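Local structure of hypothetical protein yiiM (Escherichia coli, 1O65) at residues Q199-R202 against L203-A207. The protein is of unknown function but carries a MOSC domain, a family generally associated with molybdenum binding and oxidoreductase activity. Numbering follows the deposited sequence.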
ATOM      1  N   GLN A 199     -21.352   0.980  -2.843  1.00 26.17           N
ATOM      2  CA  GLN A 199     -20.006   0.615  -2.417  1.00 26.03           C
ATOM      3  C   GLN A 199     -19.020   1.658  -2.934  1.00 25.13           C
ATOM      4  O   GLN A 199     -18.121   2.061  -2.179  1.00 23.84           O
ATOM      5  CB  GLN A 199     -19.695  -0.788  -2.892  1.00 30.80           C
ATOM      6  CG  GLN A 199     -18.931  -1.685  -1.963  1.00 40.39           C
ATOM      7  CD  GLN A 199     -19.570  -1.873  -0.607  1.00 44.83           C
ATOM      8  OE1 GLN A 199     -18.908  -1.797   0.422  1.00 47.23           O
ATOM      9  NE2 GLN A 199     -20.878  -2.081  -0.592  1.00 48.46           N
ATOM     10  N   TYR A 200     -19.210   2.151  -4.168  1.00 22.21           N
ATOM     11  CA  TYR A 200     -18.336   3.196  -4.684  1.00 21.89           C
ATOM     12  C   TYR A 200     -18.549   4.486  -3.896  1.00 22.24           C
ATOM     13  O   TYR A 200     -17.589   5.183  -3.547  1.00 21.19           O
ATOM     14  CB  TYR A 200     -18.488   3.452  -6.190  1.00 20.37           C
ATOM     15  CG  TYR A 200     -18.319   2.176  -6.997  1.00 21.01           C
ATOM     16  CD1 TYR A 200     -17.341   1.245  -6.631  1.00 21.35           C
ATOM     17  CD2 TYR A 200     -19.103   1.883  -8.083  1.00 19.28           C
ATOM     18  CE1 TYR A 200     -17.177   0.061  -7.298  1.00 21.43           C
ATOM     19  CE2 TYR A 200     -18.935   0.700  -8.783  1.00 19.70           C
ATOM     20  CZ  TYR A 200     -17.977  -0.200  -8.394  1.00 21.12           C
ATOM     21  OH  TYR A 200     -17.804  -1.373  -9.071  1.00 21.53           O
ATOM     22  N   HIS A 201     -19.803   4.771  -3.507  1.00 20.55           N
ATOM     23  CA  HIS A 201     -20.013   6.001  -2.727  1.00 21.92           C
ATOM     24  C   HIS A 201     -19.296   5.872  -1.376  1.00 21.41           C
ATOM     25  O   HIS A 201     -18.686   6.795  -0.853  1.00 19.80           O
ATOM     26  CB  HIS A 201     -21.493   6.293  -2.544  1.00 21.47           C
ATOM     27  CG  HIS A 201     -21.807   7.478  -1.688  1.00 22.16           C
ATOM     28  ND1 HIS A 201     -22.073   7.338  -0.331  1.00 26.86           N
ATOM     29  CD2 HIS A 201     -21.908   8.786  -1.943  1.00 19.71           C
ATOM     30  CE1 HIS A 201     -22.336   8.536   0.196  1.00 22.84           C
ATOM     31  NE2 HIS A 201     -22.229   9.423  -0.769  1.00 22.53           N
ATOM     32  N   ARG A 202     -19.357   4.675  -0.829  1.00 20.05           N
ATOM     33  CA  ARG A 202     -18.717   4.403   0.456  1.00 22.76           C
ATOM     34  C   ARG A 202     -17.206   4.555   0.375  1.00 21.84           C
ATOM     35  O   ARG A 202     -16.616   5.231   1.221  1.00 20.96           O
ATOM     36  CB  ARG A 202     -19.199   3.045   0.944  1.00 21.85           C
ATOM     37  CG  ARG A 202     -18.246   2.251   1.796  1.00 25.28           C
ATOM     38  CD  ARG A 202     -19.067   1.126   2.491  1.00 25.93           C
ATOM     39  NE  ARG A 202     -18.509   0.937   3.814  1.00 25.80           N
ATOM     40  CZ  ARG A 202     -17.583   0.055   4.116  1.00 29.08           C
ATOM     41  NH1 ARG A 202     -17.156  -0.722   3.111  1.00 28.75           N
ATOM     42  NH2 ARG A 202     -17.164  -0.034   5.387  1.00 24.59           N
ATOM     43  N   LEU A 203     -16.543   4.033  -0.655  1.00 21.31           N
ATOM     44  CA  LEU A 203     -15.100   4.149  -0.783  1.00 20.40           C
ATOM     45  C   LEU A 203     -14.690   5.595  -0.992  1.00 18.83           C
ATOM     46  O   LEU A 203     -13.711   6.078  -0.394  1.00 20.18           O
ATOM     47  CB  LEU A 203     -14.495   3.249  -1.856  1.00 21.38           C
ATOM     48  CG  LEU A 203     -12.969   3.358  -2.058  1.00 25.31           C
ATOM     49  CD1 LEU A 203     -12.195   3.127  -0.770  1.00 20.81           C
ATOM     50  CD2 LEU A 203     -12.505   2.329  -3.096  1.00 23.03           C
ATOM     51  N   LEU A 204     -15.449   6.357  -1.747  1.00 18.19           N
ATOM     52  CA  LEU A 204     -15.158   7.765  -2.014  1.00 18.01           C
ATOM     53  C   LEU A 204     -15.294   8.608  -0.749  1.00 18.10           C
ATOM     54  O   LEU A 204     -14.764   9.720  -0.743  1.00 17.28           O
ATOM     55  CB  LEU A 204     -16.043   8.349  -3.102  1.00 19.14           C
ATOM     56  CG  LEU A 204     -15.798   7.953  -4.559  1.00 23.62           C
ATOM     57  CD1 LEU A 204     -17.039   8.238  -5.394  1.00 18.35           C
ATOM     58  CD2 LEU A 204     -14.596   8.705  -5.167  1.00 20.90           C
ATOM     59  N   SER A 205     -15.911   8.114   0.316  1.00 17.57           N
ATOM     60  CA  SER A 205     -16.116   8.802   1.570  1.00 18.45           C
ATOM     61  C   SER A 205     -14.971   8.602   2.561  1.00 18.68           C
ATOM     62  O   SER A 205     -14.885   9.286   3.582  1.00 19.42           O
ATOM     63  CB  SER A 205     -17.430   8.294   2.239  1.00 18.77           C
ATOM     64  OG  SER A 205     -18.521   8.649   1.353  1.00 24.11           O
ATOM     65  N   ALA A 206     -14.143   7.606   2.339  1.00 19.51           N
ATOM     66  CA  ALA A 206     -13.022   7.337   3.218  1.00 21.38           C
ATOM     67  C   ALA A 206     -12.005   8.469   3.141  1.00 23.63           C
ATOM     68  O   ALA A 206     -11.441   8.795   2.081  1.00 23.25           O
ATOM     69  CB  ALA A 206     -12.333   6.037   2.819  1.00 21.84           C
ATOM     70  N   ALA A 207     -11.725   9.018   4.314  1.00 24.21           N
ATOM     71  CA  ALA A 207     -10.732  10.068   4.435  1.00 25.08           C
ATOM     72  C   ALA A 207      -9.394   9.613   3.817  1.00 25.29           C
ATOM     73  O   ALA A 207      -9.130   8.416   3.747  1.00 22.80           O
ATOM     74  CB  ALA A 207     -10.536  10.356   5.928  1.00 24.14           C
TER
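Ser205 folds its hydroxyl back onto the carbonyl of His201 in the last turn of helix 197-204 and its continuation, part of the YiiM-like 3-alpha helix domain. Two regular i+4 bonds run up to this point: Leu203 N donates to Gln199 O at 2.9 Å and Leu204 N to Tyr200 O at 3.0 Å. Ser205 N bonds Arg202 O at 3.1 Å with i+3 spacing, and Ala206 N bonds Leu203 O in the same spacing. Serine suits this place because its short side chain, with OG beside its own backbone N (chi1 -63°), reaches a carbonyl one turn back.

In His201 a chi1 of 176° sets CG anti to the backbone N and beside the carbonyl carbon, which puts the imidazole near Ser205. Ser205 OG sits over one face of that ring, nearer its edge than its centre, 4.0 Å from His201 CE1, a contact and not a bond. CB, CG and CD1 of Leu204 lie against the carbonyl oxygen of Tyr200, the nearest being CG at 3.5 Å, and the side chain also touches Thr214 and Arg221 of helix 211-223. Leu203, buried, meets Ala186 of helix 183-191, while the buried Tyr200 contacts both helices and meets Phe195 edge-to-face. Arg202 has the length to reach Glu185, which its NH1 engages in a salt bridge; the same nitrogen makes a weak bond to Gln199 OE1. The hydrogen bond from Ser205 OG to His201 O is 2.9 Å long, its donor tilted 30° from the carbonyl plane.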